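Local atomic coordinates of alpha-14 giardin (Giardia lamblia, PDB entry 3CHJ), a protein that binds calcium ions and, as an annexin, probably phosphatidylserine-containing membranes, and may link the lipid bilayer to the underlying axoneme in a calcium-regulated way. Residues L85-I90 with R120-Q125; D129-V134 with A151-D156; F249-A254 with Q289-R294; N266-M271 with L309-V314. All blocks are in the same frame, centred on the assembly; numbering follows the deposited sequence.

Interaction 1 (L85-I90 with R120-Q125)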
loop_
_atom_site.group_PDB
_atom_site.type_symbol
_atom_site.label_atom_id
_atom_site.label_comp_id
_atom_site.label_asym_id
_atom_site.label_seq_id
_atom_site.Cartn_x
_atom_site.Cartn_y
_atom_site.Cartn_z
ATOM N N LEU A 85 6.448 -4.792 8.643
ATOM C CA LEU A 85 5.110 -4.973 8.148
ATOM C C LEU A 85 5.140 -5.430 6.678
ATOM O O LEU A 85 4.464 -6.411 6.332
ATOM C CB LEU A 85 4.301 -3.683 8.315
ATOM C CG LEU A 85 2.931 -3.722 7.649
ATOM C CD1 LEU A 85 2.051 -4.745 8.345
ATOM C CD2 LEU A 85 2.318 -2.330 7.660
ATOM N N LEU A 86 5.920 -4.747 5.829
ATOM C CA LEU A 86 5.967 -5.118 4.406
ATOM C C LEU A 86 6.425 -6.562 4.203
ATOM O O LEU A 86 5.843 -7.301 3.395
ATOM C CB LEU A 86 6.869 -4.158 3.618
ATOM C CG LEU A 86 6.478 -2.674 3.685
ATOM C CD1 LEU A 86 7.510 -1.782 3.007
ATOM C CD2 LEU A 86 5.108 -2.430 3.089
ATOM N N CYS A 87 7.467 -6.971 4.934
ATOM C CA CYS A 87 7.959 -8.342 4.825
ATOM C C CYS A 87 6.908 -9.351 5.294
ATOM O O CYS A 87 6.694 -10.379 4.662
ATOM C CB CYS A 87 9.235 -8.535 5.655
ATOM S SG CYS A 87 10.654 -7.709 4.950
ATOM N N GLU A 88 6.272 -9.055 6.421
ATOM C CA GLU A 88 5.235 -9.949 6.951
ATOM C C GLU A 88 4.051 -10.082 5.993
ATOM O O GLU A 88 3.482 -11.173 5.859
ATOM C CB GLU A 88 4.758 -9.506 8.322
ATOM C CG GLU A 88 5.865 -9.566 9.366
ATOM C CD GLU A 88 5.394 -9.101 10.731
ATOM O OE1 GLU A 88 4.190 -8.828 10.864
ATOM O OE2 GLU A 88 6.229 -9.018 11.658
ATOM N N LEU A 89 3.695 -8.988 5.323
ATOM C CA LEU A 89 2.601 -9.052 4.340
ATOM C C LEU A 89 2.975 -9.934 3.143
ATOM O O LEU A 89 2.173 -10.734 2.692
ATOM C CB LEU A 89 2.205 -7.657 3.840
ATOM C CG LEU A 89 1.534 -6.774 4.898
ATOM C CD1 LEU A 89 1.414 -5.329 4.389
ATOM C CD2 LEU A 89 0.151 -7.312 5.250
ATOM N N ILE A 90 4.196 -9.782 2.639
ATOM C CA ILE A 90 4.670 -10.638 1.527
ATOM C C ILE A 90 4.730 -12.111 1.938
ATOM O O ILE A 90 4.294 -12.981 1.193
ATOM C CB ILE A 90 6.042 -10.165 1.007
ATOM C CG1 ILE A 90 5.887 -8.794 0.364
ATOM C CG2 ILE A 90 6.651 -11.197 0.054
ATOM C CD1 ILE A 90 7.225 -8.115 0.150
ATOM N N ARG A 120 14.371 -6.374 0.718
ATOM C CA ARG A 120 15.026 -7.559 0.152
ATOM C C ARG A 120 15.922 -8.182 1.207
ATOM O O ARG A 120 15.906 -9.382 1.412
ATOM C CB ARG A 120 15.894 -7.214 -1.061
ATOM C CG ARG A 120 15.106 -6.780 -2.264
ATOM C CD ARG A 120 16.097 -6.386 -3.354
ATOM N NE ARG A 120 15.371 -5.839 -4.481
ATOM C CZ ARG A 120 15.748 -4.778 -5.185
ATOM N NH1 ARG A 120 16.875 -4.114 -4.892
ATOM N NH2 ARG A 120 14.980 -4.390 -6.192
ATOM N N GLN A 121 16.681 -7.330 1.887
ATOM C CA GLN A 121 17.624 -7.790 2.899
ATOM C C GLN A 121 16.905 -8.282 4.164
ATOM O O GLN A 121 17.182 -9.387 4.675
ATOM C CB GLN A 121 18.588 -6.639 3.232
ATOM C CG GLN A 121 19.485 -6.241 2.045
ATOM C CD GLN A 121 20.393 -5.038 2.315
ATOM O OE1 GLN A 121 20.411 -4.069 1.541
ATOM N NE2 GLN A 121 21.166 -5.104 3.389
ATOM N N LEU A 122 15.943 -7.483 4.627
ATOM C CA LEU A 122 15.176 -7.851 5.816
ATOM C C LEU A 122 14.399 -9.142 5.604
ATOM O O LEU A 122 14.328 -9.988 6.501
ATOM C CB LEU A 122 14.245 -6.722 6.265
ATOM C CG LEU A 122 13.499 -7.019 7.568
ATOM C CD1 LEU A 122 14.461 -7.317 8.762
ATOM C CD2 LEU A 122 12.561 -5.874 7.907
ATOM N N TYR A 123 13.815 -9.298 4.413
ATOM C CA TYR A 123 13.088 -10.533 4.095
ATOM C C TYR A 123 13.972 -11.774 4.239
ATOM O O TYR A 123 13.571 -12.787 4.816
ATOM C CB TYR A 123 12.495 -10.488 2.666
ATOM C CG TYR A 123 11.397 -11.514 2.474
ATOM C CD1 TYR A 123 10.064 -11.185 2.787
ATOM C CD2 TYR A 123 11.676 -12.801 2.012
ATOM C CE1 TYR A 123 9.056 -12.116 2.662
ATOM C CE2 TYR A 123 10.663 -13.744 1.864
ATOM C CZ TYR A 123 9.359 -13.398 2.208
ATOM O OH TYR A 123 8.337 -14.302 2.102
ATOM N N TYR A 124 15.178 -11.686 3.684
ATOM C CA TYR A 124 16.121 -12.776 3.790
ATOM C C TYR A 124 16.491 -13.037 5.254
ATOM O O TYR A 124 16.579 -14.195 5.662
ATOM C CB TYR A 124 17.377 -12.489 2.954
ATOM C CG TYR A 124 18.339 -13.637 3.053
ATOM C CD1 TYR A 124 19.413 -13.588 3.948
ATOM C CD2 TYR A 124 18.150 -14.785 2.295
ATOM C CE1 TYR A 124 20.311 -14.664 4.060
ATOM C CE2 TYR A 124 19.024 -15.871 2.401
ATOM C CZ TYR A 124 20.096 -15.799 3.286
ATOM O OH TYR A 124 20.942 -16.891 3.371
ATOM N N GLN A 125 16.708 -11.976 6.027
ATOM C CA GLN A 125 17.026 -12.147 7.467
ATOM C C GLN A 125 15.926 -12.820 8.261
ATOM O O GLN A 125 16.202 -13.596 9.163
ATOM C CB GLN A 125 17.434 -10.832 8.116
ATOM C CG GLN A 125 18.721 -10.243 7.540
ATOM C CD GLN A 125 19.921 -11.213 7.544
ATOM O OE1 GLN A 125 20.774 -11.173 6.638
ATOM N NE2 GLN A 125 20.003 -12.065 8.565
#
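The Tyr123 ring meets helix 82-94 at its CD1-CE1 side: the carbonyl oxygen of Cys87 lies at the ring edge, near the ring plane, 3.5 Å from Tyr123 CE1. The sulfur of Cys87 is also at the edge, 5.4 Å from the ring centroid and 79° off the ring normal, a Cys sulfur-aromatic contact made without stacking over a face. Ile90 approaches the ring obliquely, its CG2 methyl 3.7 Å from Tyr123 CE1. That methyl stands anti to the backbone N of Ile90, which turns this branch rather than the CG1 arm onto the tyrosine. Cys87 SG also faces Leu122, where the isobutyl group lies alongside the sulfur, SG to Leu122 CG being 3.9 Å. Close backbones explain how short side chains suffice: the CA atoms of Cys87 and Tyr123 are 5.6 Å apart. No hydrogen bond crosses the two segments, and the contact is mainly van der Waals packing. The axes of the two short helical segments approach to 9.6 Å and cross at -62°, consistent with burial confined to four residues. Around this crossing of two annexin helices, Tyr123 also meets the ring of Tyr127, Ile90 rests on Leu104 of helix 101-108, and Leu85, Leu86 and Leu89 turn to helix 262-272.

Interaction 2 (D129-V134 with A151-D156)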
loop_
_atom_site.group_PDB
_atom_site.type_symbol
_atom_site.label_atom_id
_atom_site.label_comp_id
_atom_site.label_asym_id
_atom_site.label_seq_id
_atom_site.Cartn_x
_atom_site.Cartn_y
_atom_site.Cartn_z
ATOM N N ASP A 129 14.801 -16.745 2.832
ATOM C CA ASP A 129 14.343 -16.855 1.453
ATOM C C ASP A 129 14.620 -15.555 0.747
ATOM O O ASP A 129 14.639 -14.497 1.375
ATOM C CB ASP A 129 12.823 -17.043 1.405
ATOM C CG ASP A 129 12.378 -18.396 1.898
ATOM O OD1 ASP A 129 13.145 -19.387 1.794
ATOM O OD2 ASP A 129 11.232 -18.466 2.387
ATOM N N SER A 130 14.790 -15.638 -0.569
ATOM C CA SER A 130 14.887 -14.440 -1.398
ATOM C C SER A 130 13.488 -13.897 -1.665
ATOM O O SER A 130 12.614 -14.637 -2.081
ATOM C CB SER A 130 15.542 -14.795 -2.728
ATOM O OG SER A 130 15.206 -13.865 -3.761
ATOM N N LEU A 131 13.291 -12.608 -1.423
ATOM C CA LEU A 131 11.995 -11.985 -1.688
ATOM C C LEU A 131 11.645 -12.102 -3.185
ATOM O O LEU A 131 10.532 -12.523 -3.535
ATOM C CB LEU A 131 12.058 -10.524 -1.226
ATOM C CG LEU A 131 10.814 -9.644 -1.311
ATOM C CD1 LEU A 131 11.036 -8.419 -0.440
ATOM C CD2 LEU A 131 10.578 -9.225 -2.732
ATOM N N GLY A 132 12.591 -11.757 -4.057
ATOM C CA GLY A 132 12.362 -11.848 -5.497
ATOM C C GLY A 132 11.992 -13.258 -5.911
ATOM O O GLY A 132 11.084 -13.471 -6.714
ATOM N N ASP A 133 12.686 -14.239 -5.341
ATOM C CA ASP A 133 12.489 -15.605 -5.751
ATOM C C ASP A 133 11.137 -16.150 -5.330
ATOM O O ASP A 133 10.484 -16.847 -6.110
ATOM C CB ASP A 133 13.594 -16.479 -5.181
ATOM C CG ASP A 133 14.918 -16.326 -5.917
ATOM O OD1 ASP A 133 14.993 -15.693 -7.013
ATOM O OD2 ASP A 133 15.904 -16.872 -5.380
ATOM N N VAL A 134 10.705 -15.818 -4.109
ATOM C CA VAL A 134 9.414 -16.290 -3.616
ATOM C C VAL A 134 8.289 -15.690 -4.463
ATOM O O VAL A 134 7.339 -16.381 -4.830
ATOM C CB VAL A 134 9.209 -15.945 -2.127
ATOM C CG1 VAL A 134 7.781 -16.252 -1.702
ATOM C CG2 VAL A 134 10.192 -16.740 -1.280
ATOM N N ALA A 151 9.807 -7.271 -11.863
ATOM C CA ALA A 151 10.799 -6.264 -12.238
ATOM C C ALA A 151 11.068 -5.309 -11.074
ATOM O O ALA A 151 12.206 -4.878 -10.820
ATOM C CB ALA A 151 10.344 -5.504 -13.458
ATOM N N VAL A 152 10.009 -4.910 -10.391
ATOM C CA VAL A 152 10.156 -4.034 -9.245
ATOM C C VAL A 152 10.879 -4.739 -8.089
ATOM O O VAL A 152 11.767 -4.153 -7.453
ATOM C CB VAL A 152 8.773 -3.503 -8.798
ATOM C CG1 VAL A 152 8.841 -2.823 -7.437
ATOM C CG2 VAL A 152 8.230 -2.566 -9.867
ATOM N N ALA A 153 10.506 -5.991 -7.828
ATOM C CA ALA A 153 11.100 -6.735 -6.716
ATOM C C ALA A 153 12.612 -6.882 -6.834
ATOM O O ALA A 153 13.283 -6.900 -5.815
ATOM C CB ALA A 153 10.433 -8.111 -6.544
ATOM N N THR A 154 13.141 -6.973 -8.057
ATOM C CA THR A 154 14.575 -7.234 -8.263
ATOM C C THR A 154 15.361 -6.081 -8.882
ATOM O O THR A 154 16.592 -6.166 -8.992
ATOM C CB THR A 154 14.775 -8.484 -9.138
ATOM O OG1 THR A 154 14.161 -8.272 -10.418
ATOM C CG2 THR A 154 14.148 -9.702 -8.467
ATOM N N GLY A 155 14.681 -5.015 -9.293
ATOM C CA GLY A 155 15.341 -3.946 -10.055
ATOM C C GLY A 155 15.576 -2.651 -9.303
ATOM O O GLY A 155 15.539 -2.601 -8.079
ATOM N N ASP A 156 15.818 -1.589 -10.058
ATOM C CA ASP A 156 16.100 -0.279 -9.509
ATOM C C ASP A 156 15.378 0.725 -10.388
ATOM O O ASP A 156 15.007 0.411 -11.518
ATOM C CB ASP A 156 17.617 -0.017 -9.571
ATOM C CG ASP A 156 18.073 1.169 -8.709
ATOM O OD1 ASP A 156 17.248 1.863 -8.049
ATOM O OD2 ASP A 156 19.309 1.414 -8.701
#
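Leu131 reaches Ala153 because its CG is anti to its own backbone N (chi1 -177°) and the second torsion is extended too; the CB bond does not point straight at the helix of Ala153, yet the CD2 methyl arrives 4.0 Å from Ala153 CB. On the opposing helix, the chi1 of Thr154 (61°) sets CG2 anti to the carbonyl carbon, and this methyl comes to 4.1 Å from Gly132 CA. The hydroxyl instead bonds back to Asn150 O one turn earlier, so OG1 is bound within its own helix while the methyl does the touching.

Gly132 and Ala153 are the closest CA pair, 5.4 Å apart, and Gly132 CA lies 4.3 Å from Ala153 CB. With no side chain on the glycine, the methyls of Ala153 and Thr154 can rest against the bare start of helix 131-139. That start is capped: Ser130 is the N-cap, and its OG accepts from Asp133 N at 3.0 Å with an N-H...O angle of 156°. Leu131 continues inward to Ile119, Tyr123 and Ile90. On the Ala153 side, Arg120 of helix 113-127 donates to the carbonyl oxygens of Ala153 and Gly155 at the C-terminal end of helix 144-154.

No hydrogen bond joins the two segments. This is close helix-to-helix packing at a glycine and an alanine: the capped N-terminus of one annexin helix lies against the C-terminal turn of the next, within the all-helical annexin fold.

Interaction 3 (F249-A254 with Q289-R294)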
loop_
_atom_site.group_PDB
_atom_site.type_symbol
_atom_site.label_atom_id
_atom_site.label_comp_id
_atom_site.label_asym_id
_atom_site.label_seq_id
_atom_site.Cartn_x
_atom_site.Cartn_y
_atom_site.Cartn_z
ATOM N N PHE A 249 -7.148 5.477 -4.592
ATOM C CA PHE A 249 -7.532 4.457 -5.566
ATOM C C PHE A 249 -7.651 3.097 -4.899
ATOM O O PHE A 249 -8.668 2.423 -5.062
ATOM C CB PHE A 249 -6.491 4.427 -6.699
ATOM C CG PHE A 249 -6.657 3.270 -7.672
ATOM C CD1 PHE A 249 -7.843 3.097 -8.379
ATOM C CD2 PHE A 249 -5.618 2.354 -7.861
ATOM C CE1 PHE A 249 -7.991 2.026 -9.287
ATOM C CE2 PHE A 249 -5.762 1.266 -8.777
ATOM C CZ PHE A 249 -6.945 1.114 -9.466
ATOM N N SER A 250 -6.617 2.691 -4.163
ATOM C CA SER A 250 -6.655 1.350 -3.535
ATOM C C SER A 250 -7.798 1.242 -2.525
ATOM O O SER A 250 -8.467 0.195 -2.416
ATOM C CB SER A 250 -5.332 1.009 -2.861
ATOM O OG SER A 250 -4.253 0.996 -3.795
ATOM N N MET A 251 -8.036 2.326 -1.791
ATOM C CA MET A 251 -9.131 2.338 -0.816
ATOM C C MET A 251 -10.478 2.249 -1.538
ATOM O O MET A 251 -11.359 1.520 -1.104
ATOM C CB MET A 251 -9.069 3.577 0.082
ATOM C CG MET A 251 -7.873 3.568 1.066
ATOM S SD MET A 251 -7.883 2.208 2.277
ATOM C CE MET A 251 -9.277 2.715 3.331
ATOM N N ASN A 252 -10.634 2.963 -2.651
ATOM C CA ASN A 252 -11.887 2.877 -3.418
ATOM C C ASN A 252 -12.175 1.452 -3.895
ATOM O O ASN A 252 -13.308 0.954 -3.781
ATOM C CB ASN A 252 -11.885 3.859 -4.597
ATOM C CG ASN A 252 -13.203 3.834 -5.370
ATOM O OD1 ASN A 252 -14.234 4.337 -4.901
ATOM N ND2 ASN A 252 -13.173 3.246 -6.554
ATOM N N VAL A 253 -11.142 0.787 -4.404
ATOM C CA VAL A 253 -11.301 -0.591 -4.892
ATOM C C VAL A 253 -11.653 -1.511 -3.727
ATOM O O VAL A 253 -12.513 -2.395 -3.872
ATOM C CB VAL A 253 -10.047 -1.079 -5.649
ATOM C CG1 VAL A 253 -10.169 -2.561 -6.005
ATOM C CG2 VAL A 253 -9.830 -0.251 -6.899
ATOM N N ALA A 254 -11.003 -1.298 -2.580
ATOM C CA ALA A 254 -11.233 -2.112 -1.376
ATOM C C ALA A 254 -12.659 -1.988 -0.828
ATOM O O ALA A 254 -13.235 -2.982 -0.381
ATOM C CB ALA A 254 -10.212 -1.787 -0.318
ATOM N N GLN A 289 -17.624 11.447 -3.955
ATOM C CA GLN A 289 -18.183 11.208 -2.632
ATOM C C GLN A 289 -17.080 11.387 -1.584
ATOM O O GLN A 289 -15.938 10.980 -1.811
ATOM C CB GLN A 289 -18.752 9.787 -2.571
ATOM C CG GLN A 289 -19.357 9.403 -1.214
ATOM C CD GLN A 289 -19.963 8.018 -1.202
ATOM O OE1 GLN A 289 -19.456 7.086 -1.823
ATOM N NE2 GLN A 289 -21.055 7.868 -0.458
ATOM N N ALA A 290 -17.420 11.973 -0.438
ATOM C CA ALA A 290 -16.481 12.048 0.694
ATOM C C ALA A 290 -16.088 10.661 1.166
ATOM O O ALA A 290 -16.927 9.773 1.275
ATOM C CB ALA A 290 -17.100 12.828 1.868
ATOM N N PHE A 291 -14.806 10.491 1.463
ATOM C CA PHE A 291 -14.289 9.238 2.017
ATOM C C PHE A 291 -15.087 8.784 3.224
ATOM O O PHE A 291 -15.459 7.603 3.319
ATOM C CB PHE A 291 -12.819 9.435 2.417
ATOM C CG PHE A 291 -12.158 8.193 2.995
ATOM C CD1 PHE A 291 -11.432 7.334 2.176
ATOM C CD2 PHE A 291 -12.246 7.909 4.362
ATOM C CE1 PHE A 291 -10.821 6.203 2.707
ATOM C CE2 PHE A 291 -11.646 6.777 4.897
ATOM C CZ PHE A 291 -10.936 5.918 4.074
ATOM N N ASP A 292 -15.353 9.717 4.142
ATOM C CA ASP A 292 -16.043 9.344 5.380
ATOM C C ASP A 292 -17.444 8.826 5.091
ATOM O O ASP A 292 -17.941 7.957 5.803
ATOM C CB ASP A 292 -16.082 10.515 6.373
ATOM C CG ASP A 292 -14.728 10.802 7.014
ATOM O OD1 ASP A 292 -13.761 10.018 6.828
ATOM O OD2 ASP A 292 -14.628 11.843 7.706
ATOM N N GLU A 293 -18.075 9.353 4.041
ATOM C CA GLU A 293 -19.427 8.921 3.692
ATOM C C GLU A 293 -19.429 7.506 3.128
ATOM O O GLU A 293 -20.288 6.696 3.474
ATOM C CB GLU A 293 -20.057 9.906 2.711
ATOM C CG GLU A 293 -21.500 9.607 2.359
ATOM C CD GLU A 293 -22.043 10.559 1.303
ATOM O OE1 GLU A 293 -21.926 11.794 1.491
ATOM O OE2 GLU A 293 -22.576 10.063 0.292
ATOM N N ARG A 294 -18.461 7.200 2.263
ATOM C CA ARG A 294 -18.297 5.837 1.777
ATOM C C ARG A 294 -17.981 4.872 2.925
ATOM O O ARG A 294 -18.560 3.797 3.026
ATOM C CB ARG A 294 -17.219 5.760 0.681
ATOM C CG ARG A 294 -17.119 4.387 0.023
ATOM C CD ARG A 294 -18.389 4.049 -0.782
ATOM N NE ARG A 294 -18.345 2.699 -1.331
ATOM C CZ ARG A 294 -17.753 2.386 -2.480
ATOM N NH1 ARG A 294 -17.160 3.328 -3.204
ATOM N NH2 ARG A 294 -17.754 1.133 -2.905
HETATM O O HOH W 1 -15.864 1.231 -4.996
#
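Met251 is the first residue along helix 243-254 to touch the second segment. Its CB lies 4.1 Å from Phe291 CE1, and the chain then bends at both chi2 and chi3, folding the terminal methyl back to the same ring. There Met251 CE sits at the edge of the phenyl group, in its plane, 3.7 Å from Phe291 CZ. The two side chains meet at a slant, so the contact is methyl against ring rim and not a methionine laid over a face. Phe291 is further enclosed by aromatic neighbours: Tyr283 and Phe255 meet it edge-to-face, and Trp311 lies nearby with its ring plane inclined at about 60°.

Asn252, next in sequence, approaches Arg294. Its OD1 is 3.5 Å from Arg294 NH1, but the amide and guanidinium planes stand 81° apart and the oxygen comes in obliquely, evidence for proximity and not for a direct hydrogen bond. The firmer link runs through a water. This molecule donates to the backbone oxygen of Asn252 at 2.8 Å and accepts from Arg294 NH2, lying in the guanidinium plane at the edge. The salt bridge from Arg294 NE to Glu298 probably helps hold the guanidinium in this orientation.

The contact therefore has an apolar part, Met251 on Phe291, and a water-mediated polar part at Arg294. It joins helix 243-254 to the first turn of helix 291-298 inside the fourth annexin repeat, an arrangement of helix-to-helix packing in the all-helical annexin fold.

Interaction 4 (N266-M271 with L309-V314)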
loop_
_atom_site.group_PDB
_atom_site.type_symbol
_atom_site.label_atom_id
_atom_site.label_comp_id
_atom_site.label_asym_id
_atom_site.label_seq_id
_atom_site.Cartn_x
_atom_site.Cartn_y
_atom_site.Cartn_z
ATOM N N ASN A 266 -7.018 -2.991 5.689
ATOM C CA ASN A 266 -6.025 -2.931 6.768
ATOM C C ASN A 266 -4.633 -2.646 6.223
ATOM O O ASN A 266 -3.936 -1.754 6.725
ATOM C CB ASN A 266 -6.007 -4.234 7.581
ATOM C CG ASN A 266 -7.208 -4.367 8.479
ATOM O OD1 ASN A 266 -7.996 -3.419 8.626
ATOM N ND2 ASN A 266 -7.335 -5.526 9.127
ATOM N N ARG A 267 -4.210 -3.413 5.218
ATOM C CA ARG A 267 -2.832 -3.247 4.753
ATOM C C ARG A 267 -2.630 -1.893 4.067
ATOM O O ARG A 267 -1.585 -1.250 4.245
ATOM C CB ARG A 267 -2.378 -4.416 3.864
ATOM C CG ARG A 267 -3.108 -4.513 2.555
ATOM C CD ARG A 267 -2.454 -5.589 1.711
ATOM N NE ARG A 267 -3.247 -5.886 0.523
ATOM C CZ ARG A 267 -4.040 -6.940 0.396
ATOM N NH1 ARG A 267 -4.163 -7.830 1.389
ATOM N NH2 ARG A 267 -4.719 -7.100 -0.739
ATOM N N ILE A 268 -3.617 -1.436 3.282
ATOM C CA ILE A 268 -3.467 -0.148 2.622
ATOM C C ILE A 268 -3.407 0.960 3.678
ATOM O O ILE A 268 -2.554 1.834 3.609
ATOM C CB ILE A 268 -4.620 0.140 1.620
ATOM C CG1 ILE A 268 -4.696 -0.956 0.533
ATOM C CG2 ILE A 268 -4.515 1.556 1.075
ATOM C CD1 ILE A 268 -3.587 -0.908 -0.480
ATOM N N THR A 269 -4.273 0.873 4.690
ATOM C CA THR A 269 -4.304 1.870 5.749
ATOM C C THR A 269 -2.990 1.830 6.562
ATOM O O THR A 269 -2.329 2.855 6.732
ATOM C CB THR A 269 -5.553 1.674 6.637
ATOM O OG1 THR A 269 -6.717 1.759 5.799
ATOM C CG2 THR A 269 -5.590 2.728 7.756
ATOM N N ALA A 270 -2.586 0.659 7.043
ATOM C CA ALA A 270 -1.353 0.557 7.845
ATOM C C ALA A 270 -0.094 0.981 7.067
ATOM O O ALA A 270 0.778 1.660 7.631
ATOM C CB ALA A 270 -1.208 -0.872 8.379
ATOM N N MET A 271 -0.036 0.628 5.779
ATOM C CA MET A 271 1.141 0.988 4.963
ATOM C C MET A 271 1.234 2.478 4.713
ATOM O O MET A 271 2.345 3.017 4.588
ATOM C CB MET A 271 1.167 0.251 3.619
ATOM C CG MET A 271 1.439 -1.222 3.753
ATOM S SD MET A 271 1.742 -1.979 2.146
ATOM C CE MET A 271 0.105 -2.062 1.453
ATOM N N LEU A 309 -10.548 7.467 11.292
ATOM C CA LEU A 309 -9.609 8.216 12.124
ATOM C C LEU A 309 -8.161 8.115 11.622
ATOM O O LEU A 309 -7.419 9.096 11.600
ATOM C CB LEU A 309 -9.706 7.728 13.582
ATOM C CG LEU A 309 -8.872 8.475 14.619
ATOM C CD1 LEU A 309 -9.148 9.967 14.576
ATOM C CD2 LEU A 309 -9.189 7.897 15.997
ATOM N N LEU A 310 -7.743 6.924 11.206
ATOM C CA LEU A 310 -6.362 6.752 10.738
ATOM C C LEU A 310 -6.079 7.604 9.521
ATOM O O LEU A 310 -4.969 8.127 9.370
ATOM C CB LEU A 310 -6.101 5.280 10.394
ATOM C CG LEU A 310 -5.902 4.420 11.646
ATOM C CD1 LEU A 310 -6.030 2.912 11.299
ATOM C CD2 LEU A 310 -4.572 4.710 12.311
ATOM N N TRP A 311 -7.081 7.755 8.659
ATOM C CA TRP A 311 -6.919 8.530 7.448
ATOM C C TRP A 311 -7.168 10.024 7.642
ATOM O O TRP A 311 -7.069 10.804 6.690
ATOM C CB TRP A 311 -7.817 7.950 6.352
ATOM C CG TRP A 311 -7.230 6.744 5.726
ATOM C CD1 TRP A 311 -7.694 5.455 5.801
ATOM C CD2 TRP A 311 -6.073 6.711 4.898
ATOM N NE1 TRP A 311 -6.872 4.616 5.065
ATOM C CE2 TRP A 311 -5.874 5.370 4.497
ATOM C CE3 TRP A 311 -5.159 7.685 4.473
ATOM C CZ2 TRP A 311 -4.815 4.989 3.677
ATOM C CZ3 TRP A 311 -4.113 7.307 3.666
ATOM C CH2 TRP A 311 -3.942 5.974 3.272
ATOM N N GLU A 312 -7.509 10.423 8.862
ATOM C CA GLU A 312 -7.613 11.839 9.145
ATOM C C GLU A 312 -6.195 12.387 9.294
ATOM O O GLU A 312 -5.412 11.897 10.109
ATOM C CB GLU A 312 -8.441 12.091 10.408
ATOM C CG GLU A 312 -8.811 13.552 10.600
ATOM C CD GLU A 312 -9.899 14.060 9.642
ATOM O OE1 GLU A 312 -10.323 15.210 9.851
ATOM O OE2 GLU A 312 -10.350 13.349 8.698
ATOM N N PRO A 313 -5.854 13.403 8.502
ATOM C CA PRO A 313 -4.519 13.988 8.590
ATOM C C PRO A 313 -4.127 14.361 10.030
ATOM O O PRO A 313 -4.891 15.027 10.742
ATOM C CB PRO A 313 -4.638 15.255 7.730
ATOM C CG PRO A 313 -5.731 14.947 6.772
ATOM C CD PRO A 313 -6.700 14.078 7.497
ATOM N N VAL A 314 -2.950 13.911 10.464
ATOM C CA VAL A 314 -2.379 14.427 11.704
ATOM C C VAL A 314 -1.741 15.750 11.333
ATOM O O VAL A 314 -0.951 15.817 10.382
ATOM C CB VAL A 314 -1.349 13.474 12.344
ATOM C CG1 VAL A 314 -0.656 14.143 13.545
ATOM C CG2 VAL A 314 -2.022 12.192 12.818
#
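Within the fourth annexin repeat, Thr269 of helix 262-272 faces Leu310 and Trp311 where helix 301-310 ends; both its branches meet the N-H side of the indole, and the methyl also reaches Leu310. The Thr269 and Leu310 side chains cross at about a right angle, CG2 of Thr269 lying 3.6 Å from Leu310 CD1. The hydroxyl, beside the backbone N (chi1 -58°), is turned to the indole, which crosses the threonine obliquely. Trp311 reaches back toward the helix although its CB does not point straight at it, and the six-membered part of the indole runs on past Thr269, bringing CZ2 to 3.8 Å from Thr269 CA and 3.9 Å from Ile268 O. Ile268 adds a looser apolar touch through CG2, 4.3 Å from Trp311 CZ2.

All four touching residues are buried, so the indole N-H needs a partner inside the protein, and Thr269 supplies it. The hydroxyl is also hydrogen-bonded to Leu265 O in its own helix, which probably helps fix its rotation. Met251 of helix 243-254 packs against both Thr269 and Trp311. The bond across the segments, from Trp311 NE1 to Thr269 OG1, measures 3.0 Å with an N-H...O angle of 147°, the oxygen lying 23° out of the indole plane.

Along the chain, interaction 1 (helices 82-94 and 113-127) precedes interaction 2 (helices 131-139 and 144-154), with centres 11 Å apart; they touch where Arg120 meets the end of helix 144-154. Interactions 3 and 4 follow, their segments alternating within the fourth repeat, centres 12 Å apart, and here helix 243-254 packs on helix 262-272. Interactions 1 and 3 lie on opposite sides of the chain's centre, 28 Å between centres. Interaction 4 bridges them, because helix 82-94 touches helix 262-272. Interactions 1 and 4, which belong to different annexin repeat regions, are thereby joined by direct helix packing in one strand-free annexin chain.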